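Local coordinates for A-adding tRNA nucleotidyltransferase (Aquifex aeolicus, PDB 4WBY), which adds the terminal adenosine to tRNAs ending in CC, using ATP and magnesium, and so completes their CCA end, at residues V165-A170 against K190-L195; N208-A213 against E224-Y229. All coordinates share one frame; numbering follows the deposited sequence.

Overall arrangement
This chain is the nucleotidyltransferase part of a longer protein. From the N terminus it runs through the head, built round a mixed sheet, and then passes into an almost wholly helical region, where both contacts lie. Contact 1 closes first: helix 165-177 is followed by strand 180-181 and helix 183-194, which folds back on it. Contact 2 then closes the short hairpin of helices 203-214 and 219-228. The two are in series, neither nested nor crossed, with centres about 11 Å apart. They nevertheless touch: L168 and R169 pack on E209, K190 packs on the ring of Y229 and V193 against its carbonyl oxygen, so four consecutive helices form one cluster carrying part of the ATP site.

Contact 1: residues V165-A170 against K190-L195; sequences VRILRA and KQAVNL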
ATOM      1  N   VAL A 165      -2.554  -5.671 -15.252  1.00 14.68           N
ATOM      2  CA  VAL A 165      -2.257  -5.216 -13.896  1.00 14.43           C
ATOM      3  C   VAL A 165      -3.503  -4.615 -13.241  1.00 13.67           C
ATOM      4  O   VAL A 165      -3.645  -4.635 -12.016  1.00 14.46           O
ATOM      5  CB  VAL A 165      -1.112  -4.197 -13.883  1.00 17.52           C
ATOM      6  CG1 VAL A 165      -0.713  -3.867 -12.452  1.00 19.94           C
ATOM      7  CG2 VAL A 165       0.079  -4.769 -14.634  1.00 22.49           C
ATOM      8  N   ARG A 166      -4.426  -4.116 -14.053  1.00 12.13           N
ATOM      9  CA  ARG A 166      -5.674  -3.583 -13.509  1.00 12.52           C
ATOM     10  C   ARG A 166      -6.512  -4.635 -12.795  1.00 12.19           C
ATOM     11  O   ARG A 166      -7.365  -4.286 -11.991  1.00 13.22           O
ATOM     12  CB  ARG A 166      -6.509  -2.931 -14.611  1.00 12.75           C
ATOM     13  CG  ARG A 166      -5.888  -1.666 -15.157  1.00 13.64           C
ATOM     14  CD  ARG A 166      -6.696  -1.150 -16.327  1.00 15.32           C
ATOM     15  NE  ARG A 166      -6.118   0.063 -16.878  1.00 17.85           N
ATOM     16  CZ  ARG A 166      -6.220   0.417 -18.160  1.00 21.68           C
ATOM     17  NH1 ARG A 166      -6.869  -0.357 -19.033  1.00 23.38           N
ATOM     18  NH2 ARG A 166      -5.654   1.532 -18.572  1.00 26.41           N
ATOM     19  N   ILE A 167      -6.289  -5.910 -13.106  1.00 11.85           N
ATOM     20  CA  ILE A 167      -6.940  -6.992 -12.366  1.00 12.30           C
ATOM     21  C   ILE A 167      -6.613  -6.872 -10.876  1.00 12.58           C
ATOM     22  O   ILE A 167      -7.502  -6.908 -10.019  1.00 14.05           O
ATOM     23  CB  ILE A 167      -6.496  -8.377 -12.884  1.00 12.74           C
ATOM     24  CG1 ILE A 167      -6.974  -8.594 -14.329  1.00 13.94           C
ATOM     25  CG2 ILE A 167      -6.969  -9.508 -11.957  1.00 14.93           C
ATOM     26  CD1 ILE A 167      -6.284  -9.761 -15.026  1.00 16.74           C
ATOM     27  N   LEU A 168      -5.328  -6.739 -10.568  1.00 12.91           N
ATOM     28  CA  LEU A 168      -4.910  -6.581  -9.179  1.00 12.68           C
ATOM     29  C   LEU A 168      -5.374  -5.240  -8.611  1.00 12.20           C
ATOM     30  O   LEU A 168      -5.809  -5.173  -7.456  1.00 14.09           O
ATOM     31  CB  LEU A 168      -3.385  -6.722  -9.044  1.00 14.01           C
ATOM     32  CG  LEU A 168      -2.764  -8.075  -9.401  1.00 16.88           C
ATOM     33  CD1 LEU A 168      -1.272  -8.047  -9.101  1.00 19.95           C
ATOM     34  CD2 LEU A 168      -3.439  -9.232  -8.678  1.00 20.53           C
ATOM     35  N   ARG A 169      -5.276  -4.175  -9.409  1.00 11.90           N
ATOM     36  CA  ARG A 169      -5.668  -2.845  -8.931  1.00 12.28           C
ATOM     37  C   ARG A 169      -7.149  -2.817  -8.556  1.00 11.77           C
ATOM     38  O   ARG A 169      -7.524  -2.197  -7.560  1.00 12.38           O
ATOM     39  CB  ARG A 169      -5.391  -1.773  -9.987  1.00 14.62           C
ATOM     40  CG  ARG A 169      -3.923  -1.556 -10.288  1.00 18.10           C
ATOM     41  CD  ARG A 169      -3.723  -0.457 -11.331  1.00 22.53           C
ATOM     42  NE  ARG A 169      -4.346   0.804 -10.959  1.00 26.05           N
ATOM     43  CZ  ARG A 169      -3.733   1.784 -10.299  1.00 27.93           C
ATOM     44  NH1 ARG A 169      -2.468   1.647  -9.915  1.00 28.07           N
ATOM     45  NH2 ARG A 169      -4.392   2.901 -10.015  1.00 27.98           N
ATOM     46  N   ALA A 170      -7.983  -3.491  -9.347  1.00 11.56           N
ATOM     47  CA  ALA A 170      -9.419  -3.537  -9.057  1.00 11.42           C
ATOM     48  C   ALA A 170      -9.667  -4.083  -7.665  1.00 11.35           C
ATOM     49  O   ALA A 170     -10.521  -3.585  -6.923  1.00 13.15           O
ATOM     50  CB  ALA A 170     -10.156  -4.384 -10.088  1.00 11.34           C
ATOM     51  N   LYS A 190     -12.614 -12.165 -14.294  1.00 13.14           N
ATOM     52  CA  LYS A 190     -12.498 -13.620 -14.234  1.00 13.19           C
ATOM     53  C   LYS A 190     -12.050 -14.182 -15.581  1.00 13.44           C
ATOM     54  O   LYS A 190     -11.235 -15.106 -15.635  1.00 15.92           O
ATOM     55  CB  LYS A 190     -13.829 -14.256 -13.813  1.00 14.38           C
ATOM     56  CG  LYS A 190     -14.211 -13.951 -12.364  1.00 16.95           C
ATOM     57  CD  LYS A 190     -15.613 -14.444 -12.035  1.00 24.34           C
ATOM     58  CE  LYS A 190     -15.697 -15.943 -12.015  1.00 32.84           C
ATOM     59  NZ  LYS A 190     -17.009 -16.361 -11.452  1.00 39.49           N
ATOM     60  N   GLN A 191     -12.579 -13.626 -16.666  1.00 14.45           N
ATOM     61  CA  GLN A 191     -12.215 -14.091 -17.998  1.00 16.52           C
ATOM     62  C   GLN A 191     -10.755 -13.790 -18.308  1.00 13.61           C
ATOM     63  O   GLN A 191     -10.061 -14.629 -18.890  1.00 14.76           O
ATOM     64  CB  GLN A 191     -13.136 -13.470 -19.054  1.00 18.22           C
ATOM     65  CG  GLN A 191     -14.521 -14.114 -19.024  1.00 22.54           C
ATOM     66  CD  GLN A 191     -15.496 -13.541 -20.029  1.00 29.83           C
ATOM     67  OE1 GLN A 191     -15.183 -12.603 -20.762  1.00 32.11           O
ATOM     68  NE2 GLN A 191     -16.697 -14.118 -20.071  1.00 30.01           N
ATOM     69  N   ALA A 192     -10.273 -12.617 -17.899  1.00 13.23           N
ATOM     70  CA  ALA A 192      -8.869 -12.280 -18.152  1.00 13.96           C
ATOM     71  C   ALA A 192      -7.950 -13.231 -17.391  1.00 14.02           C
ATOM     72  O   ALA A 192      -6.934 -13.665 -17.923  1.00 15.78           O
ATOM     73  CB  ALA A 192      -8.570 -10.835 -17.774  1.00 15.17           C
ATOM     74  N   VAL A 193      -8.305 -13.556 -16.147  1.00 14.00           N
ATOM     75  CA  VAL A 193      -7.508 -14.514 -15.388  1.00 14.13           C
ATOM     76  C   VAL A 193      -7.545 -15.873 -16.096  1.00 14.73           C
ATOM     77  O   VAL A 193      -6.499 -16.505 -16.320  1.00 16.30           O
ATOM     78  CB  VAL A 193      -8.000 -14.648 -13.928  1.00 14.01           C
ATOM     79  CG1 VAL A 193      -7.273 -15.791 -13.222  1.00 17.19           C
ATOM     80  CG2 VAL A 193      -7.786 -13.337 -13.173  1.00 15.53           C
ATOM     81  N   ASN A 194      -8.736 -16.307 -16.495  1.00 14.05           N
ATOM     82  CA  ASN A 194      -8.867 -17.639 -17.083  1.00 15.69           C
ATOM     83  C   ASN A 194      -8.125 -17.769 -18.407  1.00 14.62           C
ATOM     84  O   ASN A 194      -7.593 -18.838 -18.724  1.00 17.25           O
ATOM     85  CB  ASN A 194     -10.339 -17.994 -17.293  1.00 18.65           C
ATOM     86  CG  ASN A 194     -10.566 -19.491 -17.383  1.00 23.33           C
ATOM     87  OD1 ASN A 194     -10.740 -20.047 -18.474  1.00 29.06           O
ATOM     88  ND2 ASN A 194     -10.567 -20.155 -16.233  1.00 25.16           N
ATOM     89  N   LEU A 195      -8.103 -16.681 -19.176  1.00 14.68           N
ATOM     90  CA  LEU A 195      -7.446 -16.652 -20.481  1.00 14.70           C
ATOM     91  C   LEU A 195      -5.922 -16.677 -20.383  1.00 15.22           C
ATOM     92  O   LEU A 195      -5.245 -16.825 -21.398  1.00 18.48           O
ATOM     93  CB  LEU A 195      -7.881 -15.412 -21.274  1.00 16.52           C
ATOM     94  CG  LEU A 195      -9.266 -15.446 -21.916  1.00 15.17           C
ATOM     95  CD1 LEU A 195      -9.673 -14.031 -22.322  1.00 16.75           C
ATOM     96  CD2 LEU A 195      -9.285 -16.390 -23.125  1.00 17.32           C
TER
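While I167 meets A192 and V193 through carbon alone, NH1 of its neighbour R166 is gripped by two groups, the carboxylate of E162 in a salt bridge and the carbonyl of S159 in a hydrogen bond. The example illustrates how a helix can divide its labour between a polar face and an apolar one. R169, one turn beyond V165, likewise sends its NE to D119 in a salt bridge, and none of these bonds involves 190-195.

On the 165-170 side the contact with 190-195 is carried by a single side chain, I167. It points at the facing helix, and its two branches go to different residues. With CG1 anti to the carbonyl carbon (chi1 -65°) and the chain continuing extended (chi2 165°), CD1 reaches the CB of A192 at 3.7 Å. The other branch, CG2, approaches CG2 of V193 at 4.1 Å, the two side chains meeting at a slant. V193 also divides its methyls, for only CG2 faces I167. The second methyl, V193 CG1, lies 3.8 Å from Y229 O. The backbones come nearest at I167 and A192, whose CA atoms are 8.1 Å apart, a close approach that the small alanine permits. F160 touches both of these residues, and L189, one helical turn before V193, adds to the cover of I167.

All of 165-170 belongs to the ATP-binding site, and R166 closes the E-D-x-x-R signature (E162 to R166) of class II nucleotidyltransferases, while R169 lies one turn further along the helix. Since dispersion and the burial of carbon alone join the two segments, the contact specifies proximity but no hydrogen-bonding pattern; it buries I167 of the nucleotide-binding helix, and the directional chemistry is left to the arginines.

Contact 2: residues N208-A213 against E224-Y229; sequences NEIKLA and ELYRKY
Y226 spans most of the distance to A213 and I210 by itself. The short helical segments are 13.6 Å apart at the axes, and it is the tyrosine hydroxyl that closes the gap: OH lies 3.6 Å from CB of A213 and 4.1 Å from CG1 of I210. The ring is directed there by CG standing anti to the carbonyl carbon (chi1 -81°), and V231 packs on it from outside the pair.

At this buried tip the polar atoms are joined through a single water rather than directly. Lying in the ring plane at its edge, the water accepts from OH of Y226 at 2.6 Å and donates to OE2 of E209 at 2.7 Å. The same carboxylate oxygen takes a salt bridge from NE of R172, an ATP-binding residue, so E209 is a second-shell residue that positions an arginine of the site, and the tyrosine backs it through the water.

Away from 208-213 the second helix is partly exposed. There R227 grips E224 side-on, NE and NH2 both bonding to OE1 with the oxygen in the guanidinium plane, while the other oxygen, OE2, bonds OH of Y250 and L246 covers both residues. In contrast to the buried tip, K228 beside them is exposed to solvent.

The segments 208-213 and 224-228 run at 136° to each other, and with the brief connection between their helices they make a splayed, roughly antiparallel hairpin, consistent with the helical region of class II tRNA nucleotidyltransferases.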
ATOM      1  N   ASN A 208       5.006  -4.444  -8.519  1.00 18.56           N
ATOM      2  CA  ASN A 208       4.800  -3.107  -7.971  1.00 18.55           C
ATOM      3  C   ASN A 208       3.402  -2.952  -7.395  1.00 17.17           C
ATOM      4  O   ASN A 208       3.210  -2.295  -6.376  1.00 18.28           O
ATOM      5  CB  ASN A 208       5.044  -2.029  -9.032  1.00 23.69           C
ATOM      6  CG  ASN A 208       6.507  -1.856  -9.362  1.00 33.13           C
ATOM      7  OD1 ASN A 208       7.383  -2.254  -8.592  1.00 35.89           O
ATOM      8  ND2 ASN A 208       6.784  -1.245 -10.512  1.00 38.04           N
ATOM      9  N   GLU A 209       2.421  -3.572  -8.039  1.00 15.65           N
ATOM     10  CA  GLU A 209       1.049  -3.452  -7.566  1.00 16.14           C
ATOM     11  C   GLU A 209       0.850  -4.255  -6.274  1.00 16.56           C
ATOM     12  O   GLU A 209       0.141  -3.810  -5.367  1.00 16.79           O
ATOM     13  CB  GLU A 209       0.070  -3.883  -8.666  1.00 17.18           C
ATOM     14  CG  GLU A 209      -1.382  -3.988  -8.238  1.00 18.16           C
ATOM     15  CD  GLU A 209      -1.940  -2.729  -7.591  1.00 16.61           C
ATOM     16  OE1 GLU A 209      -1.501  -1.600  -7.907  1.00 18.57           O
ATOM     17  OE2 GLU A 209      -2.844  -2.874  -6.754  1.00 17.44           O
ATOM     18  N   ILE A 210       1.505  -5.414  -6.155  1.00 16.62           N
ATOM     19  CA  ILE A 210       1.405  -6.170  -4.905  1.00 15.73           C
ATOM     20  C   ILE A 210       2.054  -5.377  -3.765  1.00 14.97           C
ATOM     21  O   ILE A 210       1.554  -5.373  -2.632  1.00 16.53           O
ATOM     22  CB  ILE A 210       2.044  -7.563  -5.023  1.00 17.16           C
ATOM     23  CG1 ILE A 210       1.293  -8.381  -6.078  1.00 18.76           C
ATOM     24  CG2 ILE A 210       2.010  -8.288  -3.682  1.00 17.83           C
ATOM     25  CD1 ILE A 210       1.909  -9.754  -6.363  1.00 22.59           C
ATOM     26  N   LYS A 211       3.148  -4.683  -4.071  1.00 16.46           N
ATOM     27  CA  LYS A 211       3.811  -3.843  -3.077  1.00 17.16           C
ATOM     28  C   LYS A 211       2.880  -2.726  -2.610  1.00 16.33           C
ATOM     29  O   LYS A 211       2.883  -2.369  -1.440  1.00 18.70           O
ATOM     30  CB  LYS A 211       5.124  -3.272  -3.636  1.00 17.73           C
ATOM     31  CG  LYS A 211       6.192  -4.355  -3.863  1.00 21.05           C
ATOM     32  CD  LYS A 211       7.330  -3.887  -4.751  1.00 26.50           C
ATOM     33  CE  LYS A 211       8.141  -2.799  -4.084  1.00 32.29           C
ATOM     34  NZ  LYS A 211       9.303  -2.411  -4.931  1.00 37.11           N
ATOM     35  N   LEU A 212       2.069  -2.181  -3.518  1.00 16.44           N
ATOM     36  CA  LEU A 212       1.094  -1.169  -3.115  1.00 15.85           C
ATOM     37  C   LEU A 212       0.003  -1.776  -2.234  1.00 15.57           C
ATOM     38  O   LEU A 212      -0.412  -1.171  -1.240  1.00 17.00           O
ATOM     39  CB  LEU A 212       0.470  -0.484  -4.340  1.00 16.77           C
ATOM     40  CG  LEU A 212       1.437   0.422  -5.111  1.00 18.38           C
ATOM     41  CD1 LEU A 212       0.759   1.041  -6.325  1.00 19.92           C
ATOM     42  CD2 LEU A 212       2.007   1.515  -4.218  1.00 21.07           C
ATOM     43  N   ALA A 213      -0.452  -2.974  -2.584  1.00 15.03           N
ATOM     44  CA  ALA A 213      -1.503  -3.619  -1.804  1.00 14.96           C
ATOM     45  C   ALA A 213      -1.068  -3.881  -0.363  1.00 14.13           C
ATOM     46  O   ALA A 213      -1.861  -3.695   0.571  1.00 15.03           O
ATOM     47  CB  ALA A 213      -1.937  -4.917  -2.469  1.00 16.37           C
ATOM     48  N   GLU A 224      -8.207 -11.596   0.555  1.00 15.23           N
ATOM     49  CA  GLU A 224      -9.393 -12.432   0.362  1.00 16.83           C
ATOM     50  C   GLU A 224      -9.933 -12.316  -1.064  1.00 15.57           C
ATOM     51  O   GLU A 224     -10.398 -13.299  -1.640  1.00 17.20           O
ATOM     52  CB  GLU A 224     -10.492 -12.075   1.362  1.00 18.84           C
ATOM     53  CG  GLU A 224     -10.262 -12.618   2.768  1.00 21.70           C
ATOM     54  CD  GLU A 224     -10.673 -14.080   2.926  1.00 24.46           C
ATOM     55  OE1 GLU A 224     -10.732 -14.821   1.914  1.00 25.72           O
ATOM     56  OE2 GLU A 224     -10.944 -14.484   4.078  1.00 26.34           O
ATOM     57  N   LEU A 225      -9.863 -11.114  -1.639  1.00 15.02           N
ATOM     58  CA  LEU A 225     -10.265 -10.930  -3.030  1.00 13.80           C
ATOM     59  C   LEU A 225      -9.264 -11.614  -3.968  1.00 14.37           C
ATOM     60  O   LEU A 225      -9.659 -12.232  -4.957  1.00 15.52           O
ATOM     61  CB  LEU A 225     -10.399  -9.438  -3.371  1.00 14.63           C
ATOM     62  CG  LEU A 225     -11.568  -8.742  -2.663  1.00 15.15           C
ATOM     63  CD1 LEU A 225     -11.431  -7.233  -2.723  1.00 17.87           C
ATOM     64  CD2 LEU A 225     -12.906  -9.180  -3.247  1.00 21.19           C
ATOM     65  N   TYR A 226      -7.969 -11.512  -3.658  1.00 13.39           N
ATOM     66  CA  TYR A 226      -6.965 -12.237  -4.428  1.00 13.88           C
ATOM     67  C   TYR A 226      -7.295 -13.733  -4.447  1.00 14.69           C
ATOM     68  O   TYR A 226      -7.182 -14.406  -5.477  1.00 15.88           O
ATOM     69  CB  TYR A 226      -5.564 -12.063  -3.841  1.00 14.58           C
ATOM     70  CG  TYR A 226      -4.793 -10.797  -4.162  1.00 14.15           C
ATOM     71  CD1 TYR A 226      -5.396  -9.665  -4.692  1.00 14.41           C
ATOM     72  CD2 TYR A 226      -3.432 -10.752  -3.907  1.00 18.04           C
ATOM     73  CE1 TYR A 226      -4.642  -8.514  -4.967  1.00 14.60           C
ATOM     74  CE2 TYR A 226      -2.683  -9.636  -4.166  1.00 18.84           C
ATOM     75  CZ  TYR A 226      -3.281  -8.518  -4.696  1.00 15.78           C
ATOM     76  OH  TYR A 226      -2.479  -7.431  -4.949  1.00 16.80           O
ATOM     77  N   ARG A 227      -7.672 -14.256  -3.283  1.00 14.66           N
ATOM     78  CA  ARG A 227      -8.031 -15.663  -3.158  1.00 15.55           C
ATOM     79  C   ARG A 227      -9.271 -15.989  -3.997  1.00 15.67           C
ATOM     80  O   ARG A 227      -9.272 -16.947  -4.777  1.00 17.46           O
ATOM     81  CB  ARG A 227      -8.264 -16.024  -1.689  1.00 15.81           C
ATOM     82  CG  ARG A 227      -8.476 -17.508  -1.439  1.00 18.26           C
ATOM     83  CD  ARG A 227      -8.476 -17.821   0.049  1.00 20.63           C
ATOM     84  NE  ARG A 227      -9.685 -17.351   0.726  1.00 27.53           N
ATOM     85  CZ  ARG A 227     -10.777 -18.088   0.903  1.00 32.51           C
ATOM     86  NH1 ARG A 227     -10.824 -19.328   0.439  1.00 34.78           N
ATOM     87  NH2 ARG A 227     -11.825 -17.579   1.537  1.00 33.18           N
ATOM     88  N   LYS A 228     -10.319 -15.182  -3.840  1.00 16.85           N
ATOM     89  CA  LYS A 228     -11.569 -15.388  -4.567  1.00 18.34           C
ATOM     90  C   LYS A 228     -11.368 -15.467  -6.082  1.00 16.45           C
ATOM     91  O   LYS A 228     -11.991 -16.303  -6.750  1.00 19.15           O
ATOM     92  CB  LYS A 228     -12.560 -14.270  -4.237  1.00 18.84           C
ATOM     93  CG  LYS A 228     -13.899 -14.372  -4.956  1.00 21.48           C
ATOM     94  CD  LYS A 228     -14.861 -13.298  -4.468  1.00 24.37           C
ATOM     95  CE  LYS A 228     -16.179 -13.338  -5.224  1.00 28.25           C
ATOM     96  NZ  LYS A 228     -17.225 -12.482  -4.596  1.00 34.64           N
ATOM     97  N   TYR A 229     -10.510 -14.594  -6.614  1.00 15.72           N
ATOM     98  CA  TYR A 229     -10.325 -14.502  -8.060  1.00 16.36           C
ATOM     99  C   TYR A 229      -9.070 -15.219  -8.555  1.00 17.22           C
ATOM    100  O   TYR A 229      -8.709 -15.111  -9.732  1.00 18.72           O
ATOM    101  CB  TYR A 229     -10.339 -13.029  -8.489  1.00 16.58           C
ATOM    102  CG  TYR A 229     -11.702 -12.427  -8.244  1.00 15.01           C
ATOM    103  CD1 TYR A 229     -12.809 -12.855  -8.975  1.00 16.60           C
ATOM    104  CD2 TYR A 229     -11.901 -11.468  -7.257  1.00 16.34           C
ATOM    105  CE1 TYR A 229     -14.081 -12.328  -8.737  1.00 17.20           C
ATOM    106  CE2 TYR A 229     -13.158 -10.932  -7.019  1.00 17.98           C
ATOM    107  CZ  TYR A 229     -14.244 -11.364  -7.756  1.00 17.36           C
ATOM    108  OH  TYR A 229     -15.491 -10.829  -7.506  1.00 19.25           O
TER
HETATM  109  O   HOH W   1      -3.657  -5.198  -5.650  1.00 15.62           O